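Side-chain contacts in probable N-glycosylase/DNA lyase (Thermotoga maritima, PDB 3N0U), which is a probable N-glycosylase/DNA lyase of the helix-hairpin-helix DNA glycosylase family, with an all-helical fold: residues Glu21-Arg24 / Glu25-Lys28; Lys204-Leu207 / Tyr208-Leu212. One frame throughout, in Å; residues are numbered along the deposited sequence.

Contact 1 (Glu21-Arg24 / Glu25-Lys28)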
loop_
_atom_site.group_PDB
_atom_site.type_symbol
_atom_site.label_atom_id
_atom_site.label_comp_id
_atom_site.label_asym_id
_atom_site.label_seq_id
_atom_site.Cartn_x
_atom_site.Cartn_y
_atom_site.Cartn_z
ATOM N N GLU A 21 3.480 -19.118 10.570
ATOM C CA GLU A 21 4.202 -19.306 11.813
ATOM C C GLU A 21 5.621 -19.796 11.582
ATOM O O GLU A 21 6.509 -19.440 12.331
ATOM C CB GLU A 21 3.474 -20.247 12.760
ATOM C CG GLU A 21 2.098 -19.750 13.214
ATOM C CD GLU A 21 2.110 -18.584 14.180
ATOM O OE1 GLU A 21 3.160 -17.944 14.361
ATOM O OE2 GLU A 21 1.031 -18.287 14.754
ATOM N N ARG A 22 5.842 -20.585 10.529
ATOM C CA ARG A 22 7.182 -21.084 10.266
ATOM C C ARG A 22 8.142 -19.999 9.787
ATOM O O ARG A 22 9.357 -20.129 9.978
ATOM C CB ARG A 22 7.163 -22.202 9.228
ATOM C CG ARG A 22 6.479 -23.483 9.659
ATOM C CD ARG A 22 6.554 -24.507 8.528
ATOM N NE ARG A 22 5.695 -25.659 8.771
ATOM C CZ ARG A 22 4.545 -25.898 8.138
ATOM N NH1 ARG A 22 4.109 -25.074 7.191
ATOM N NH2 ARG A 22 3.837 -26.979 8.445
ATOM N N ILE A 23 7.620 -18.940 9.170
ATOM C CA ILE A 23 8.496 -17.851 8.721
ATOM C C ILE A 23 8.497 -16.681 9.675
ATOM O O ILE A 23 9.241 -15.727 9.480
ATOM C CB ILE A 23 8.197 -17.354 7.270
ATOM C CG1 ILE A 23 6.759 -16.891 7.075
ATOM C CG2 ILE A 23 8.519 -18.460 6.252
ATOM C CD1 ILE A 23 6.415 -15.553 7.680
ATOM N N ARG A 24 7.680 -16.748 10.717
ATOM C CA ARG A 24 7.472 -15.582 11.565
ATOM C C ARG A 24 8.747 -15.078 12.216
ATOM O O ARG A 24 9.039 -13.886 12.192
ATOM C CB ARG A 24 6.434 -15.896 12.631
ATOM C CG ARG A 24 5.962 -14.679 13.391
ATOM C CD ARG A 24 4.937 -15.114 14.448
ATOM N NE ARG A 24 4.138 -13.983 14.914
ATOM C CZ ARG A 24 2.869 -14.061 15.272
ATOM N NH1 ARG A 24 2.253 -12.960 15.655
ATOM N NH2 ARG A 24 2.219 -15.235 15.275
ATOM N N GLU A 25 9.533 -15.984 12.784
ATOM C CA GLU A 25 10.697 -15.561 13.553
ATOM C C GLU A 25 11.697 -14.873 12.643
ATOM O O GLU A 25 12.254 -13.846 12.992
ATOM C CB GLU A 25 11.351 -16.766 14.213
ATOM C CG GLU A 25 12.591 -16.432 15.016
ATOM C CD GLU A 25 13.308 -17.682 15.518
ATOM O OE1 GLU A 25 14.559 -17.720 15.464
ATOM O OE2 GLU A 25 12.616 -18.629 15.960
ATOM N N GLU A 26 11.910 -15.437 11.468
ATOM C CA GLU A 26 12.906 -14.876 10.572
ATOM C C GLU A 26 12.451 -13.580 9.922
ATOM O O GLU A 26 13.277 -12.726 9.588
ATOM C CB GLU A 26 13.349 -15.905 9.514
ATOM C CG GLU A 26 12.358 -16.233 8.433
ATOM C CD GLU A 26 12.764 -17.486 7.670
ATOM O OE1 GLU A 26 12.713 -17.484 6.422
ATOM O OE2 GLU A 26 13.106 -18.477 8.328
ATOM N N ALA A 27 11.146 -13.454 9.700
ATOM C CA ALA A 27 10.607 -12.288 9.028
ATOM C C ALA A 27 10.441 -11.133 9.992
ATOM O O ALA A 27 10.477 -9.978 9.584
ATOM C CB ALA A 27 9.283 -12.613 8.348
ATOM N N LYS A 28 10.258 -11.435 11.271
ATOM C CA LYS A 28 9.875 -10.396 12.225
ATOM C C LYS A 28 10.819 -9.193 12.266
ATOM O O LYS A 28 10.361 -8.052 12.278
ATOM C CB LYS A 28 9.681 -10.988 13.612
ATOM C CG LYS A 28 9.325 -9.950 14.647
ATOM C CD LYS A 28 9.010 -10.570 15.981
ATOM C CE LYS A 28 8.493 -9.507 16.958
ATOM N NZ LYS A 28 8.113 -10.107 18.262
HETATM O O HOH W 1 9.078 -18.902 13.048
HETATM O O HOH W 2 11.509 -18.386 10.787
#
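R24 O is gripped by two amides of the next turn. K28 N bonds to R24 O at 2.9 Å; A27 N adds a weak bond, its main acceptor being I23 O at 3.0 Å. One turn earlier, helix 13-44 is opened by water. E21 O and E25 N stand 4.6 Å apart, too far for the usual helix bond, and water 1 sits between them, accepting from E25 N at 3.0 Å. Water 2 lies likewise between R22 O and E26 N. This is a solvated opening of the helix, on the surface of the protein. Water 2 also lies beside E26 OE2, while E26 OE1 probably hydrogen-bonds to Y211 OH on helix 202-214. With chi1 at 72°, E26 CG rests against I23 O at 3.3 Å. R24 is stretched out from CG to NE and reaches back one turn. Its NH2 forms a salt bridge with the syn side of E21 OE1 at 3.0 Å, nearly in the guanidinium plane. R24 NH1 has a second salt bridge with E200. NH2 also bonds to F198 O, and the F198 ring makes a cation-pi contact. I23 CD1 touches A27 CB at 4.2 Å.

Contact 2 (Lys204-Leu207 / Tyr208-Leu212)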
loop_
_atom_site.group_PDB
_atom_site.type_symbol
_atom_site.label_atom_id
_atom_site.label_comp_id
_atom_site.label_asym_id
_atom_site.label_seq_id
_atom_site.Cartn_x
_atom_site.Cartn_y
_atom_site.Cartn_z
ATOM N N LYS A 204 0.742 -4.925 9.704
ATOM C CA LYS A 204 1.942 -5.768 9.793
ATOM C C LYS A 204 1.711 -7.144 9.180
ATOM O O LYS A 204 2.613 -7.725 8.571
ATOM C CB LYS A 204 2.376 -5.923 11.255
ATOM C CG LYS A 204 3.034 -4.692 11.795
ATOM C CD LYS A 204 3.567 -4.856 13.187
ATOM C CE LYS A 204 4.155 -3.541 13.667
ATOM N NZ LYS A 204 4.641 -3.638 15.076
ATOM N N PHE A 205 0.514 -7.674 9.364
ATOM C CA PHE A 205 0.171 -8.987 8.826
ATOM C C PHE A 205 0.422 -9.002 7.327
ATOM O O PHE A 205 0.934 -9.981 6.792
ATOM C CB PHE A 205 -1.297 -9.318 9.123
ATOM C CG PHE A 205 -1.679 -10.722 8.802
ATOM C CD1 PHE A 205 -1.057 -11.781 9.435
ATOM C CD2 PHE A 205 -2.663 -10.994 7.870
ATOM C CE1 PHE A 205 -1.406 -13.086 9.142
ATOM C CE2 PHE A 205 -3.024 -12.311 7.584
ATOM C CZ PHE A 205 -2.391 -13.347 8.230
ATOM N N ASP A 206 0.073 -7.915 6.654
ATOM C CA ASP A 206 0.321 -7.802 5.209
ATOM C C ASP A 206 1.776 -8.103 4.857
ATOM O O ASP A 206 2.062 -8.748 3.841
ATOM C CB ASP A 206 -0.010 -6.391 4.721
ATOM C CG ASP A 206 0.296 -6.197 3.262
ATOM O OD1 ASP A 206 -0.526 -6.622 2.415
ATOM O OD2 ASP A 206 1.347 -5.602 2.965
ATOM N N LEU A 207 2.705 -7.612 5.671
ATOM C CA LEU A 207 4.126 -7.837 5.384
ATOM C C LEU A 207 4.532 -9.282 5.601
ATOM O O LEU A 207 5.365 -9.799 4.870
ATOM C CB LEU A 207 5.007 -6.907 6.194
ATOM C CG LEU A 207 4.784 -5.431 5.883
ATOM C CD1 LEU A 207 5.709 -4.619 6.763
ATOM C CD2 LEU A 207 5.040 -5.129 4.403
ATOM N N TYR A 208 3.939 -9.944 6.587
ATOM C CA TYR A 208 4.192 -11.371 6.750
ATOM C C TYR A 208 3.654 -12.136 5.531
ATOM O O TYR A 208 4.313 -13.046 5.037
ATOM C CB TYR A 208 3.587 -11.890 8.062
ATOM C CG TYR A 208 4.344 -11.451 9.291
ATOM C CD1 TYR A 208 5.494 -12.103 9.692
ATOM C CD2 TYR A 208 3.893 -10.393 10.069
ATOM C CE1 TYR A 208 6.184 -11.706 10.828
ATOM C CE2 TYR A 208 4.581 -9.984 11.196
ATOM C CZ TYR A 208 5.719 -10.659 11.572
ATOM O OH TYR A 208 6.429 -10.275 12.670
ATOM N N LEU A 209 2.466 -11.775 5.054
ATOM C CA LEU A 209 1.877 -12.428 3.880
ATOM C C LEU A 209 2.795 -12.281 2.672
ATOM O O LEU A 209 2.992 -13.216 1.887
ATOM C CB LEU A 209 0.510 -11.834 3.560
ATOM C CG LEU A 209 -0.627 -12.177 4.525
ATOM C CD1 LEU A 209 -1.884 -11.438 4.106
ATOM C CD2 LEU A 209 -0.893 -13.672 4.579
ATOM N N TRP A 210 3.369 -11.098 2.501
ATOM C CA TRP A 210 4.233 -10.891 1.338
ATOM C C TRP A 210 5.578 -11.595 1.448
ATOM O O TRP A 210 6.176 -11.946 0.428
ATOM C CB TRP A 210 4.427 -9.402 1.052
ATOM C CG TRP A 210 3.447 -8.891 0.050
ATOM C CD1 TRP A 210 2.294 -8.208 0.288
ATOM C CD2 TRP A 210 3.537 -9.050 -1.361
ATOM N NE1 TRP A 210 1.662 -7.923 -0.895
ATOM C CE2 TRP A 210 2.412 -8.426 -1.926
ATOM C CE3 TRP A 210 4.472 -9.654 -2.207
ATOM C CZ2 TRP A 210 2.189 -8.395 -3.296
ATOM C CZ3 TRP A 210 4.256 -9.617 -3.570
ATOM C CH2 TRP A 210 3.121 -8.994 -4.102
ATOM N N TYR A 211 6.042 -11.827 2.671
ATOM C CA TYR A 211 7.284 -12.565 2.892
ATOM C C TYR A 211 7.197 -13.970 2.291
ATOM O O TYR A 211 8.184 -14.519 1.831
ATOM C CB TYR A 211 7.628 -12.622 4.390
ATOM C CG TYR A 211 8.944 -13.294 4.673
ATOM C CD1 TYR A 211 10.113 -12.570 4.664
ATOM C CD2 TYR A 211 9.027 -14.673 4.882
ATOM C CE1 TYR A 211 11.332 -13.179 4.895
ATOM C CE2 TYR A 211 10.228 -15.275 5.121
ATOM C CZ TYR A 211 11.387 -14.530 5.103
ATOM O OH TYR A 211 12.605 -15.122 5.312
ATOM N N LEU A 212 6.001 -14.521 2.258
ATOM C CA LEU A 212 5.817 -15.884 1.744
ATOM C C LEU A 212 6.300 -16.079 0.315
ATOM O O LEU A 212 6.697 -17.176 -0.046
ATOM C CB LEU A 212 4.345 -16.293 1.811
ATOM C CG LEU A 212 3.713 -16.359 3.193
ATOM C CD1 LEU A 212 2.218 -16.744 3.048
ATOM C CD2 LEU A 212 4.434 -17.337 4.059
HETATM O O HOH W 3 -0.613 -6.232 -0.004
#
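F205 and L209 make the tight side of this turn of helix 202-214. They are four residues apart, and L209 lies over one face of the F205 ring in a CH-pi contact. L209 CG is 4.2 Å from the F205 ring centroid and offset toward the rim. Its two methyls spread along that rim: L209 CD1 is 3.8 Å from F205 CE2, and CD2 reaches CZ. With chi1 at -171° the ring is carried beside the F205 carbonyl, forward along the helix to L209. Helix 181-198 packs on F205, and L165 of helix 160-168 packs on L209. Along the backbone the helix bonds run regularly, with L209 N to F205 O at 2.9 Å the shortest of the four that cross the contact. Y208 packs its ring by CD2, 3.3 Å from K204 O.

The D206-W210 side is looser and more polar, with one water at the indole edge and W210 partly exposed. The two side chains run side by side and point the same way, with carboxylate and indole planes 59° apart. W210 CD1 is 3.9 Å from D206 OD2, which has its salt bridge with R148. D206 OD1 lies in the plane of the indole, off its edge. Water 3 accepts from W210 NE1 at 3.0 Å and lies near OD1. NE1 also makes a weak bond to D159. The salt bridge with R148 probably favours a charged D206 carboxylate, which would sit well beside the N-H edge of the indole.

In the fold
Contact 1 lies at the surface and contact 2 is largely buried, yet each joins successive turns of a single helix. The two helices, 13-44 and 202-214, pack on each other here. Y211 is the main link: its ring rests on I23 and A27, and its OH probably hydrogen-bonds to E26 OE1. Y208 meets K28 nearby, and K204 pairs with E32 farther along helix 13-44. The chemistry follows the place in the fold. In 21-28 two backbone bonds are opened by water, and charged side chains pair within the helix (R24 with E21, R22 with E19) and with E200 and Y211. In 204-212 the helix bonding is intact, and aromatic and leucine side chains fill the space toward helices 160-168 and 181-198.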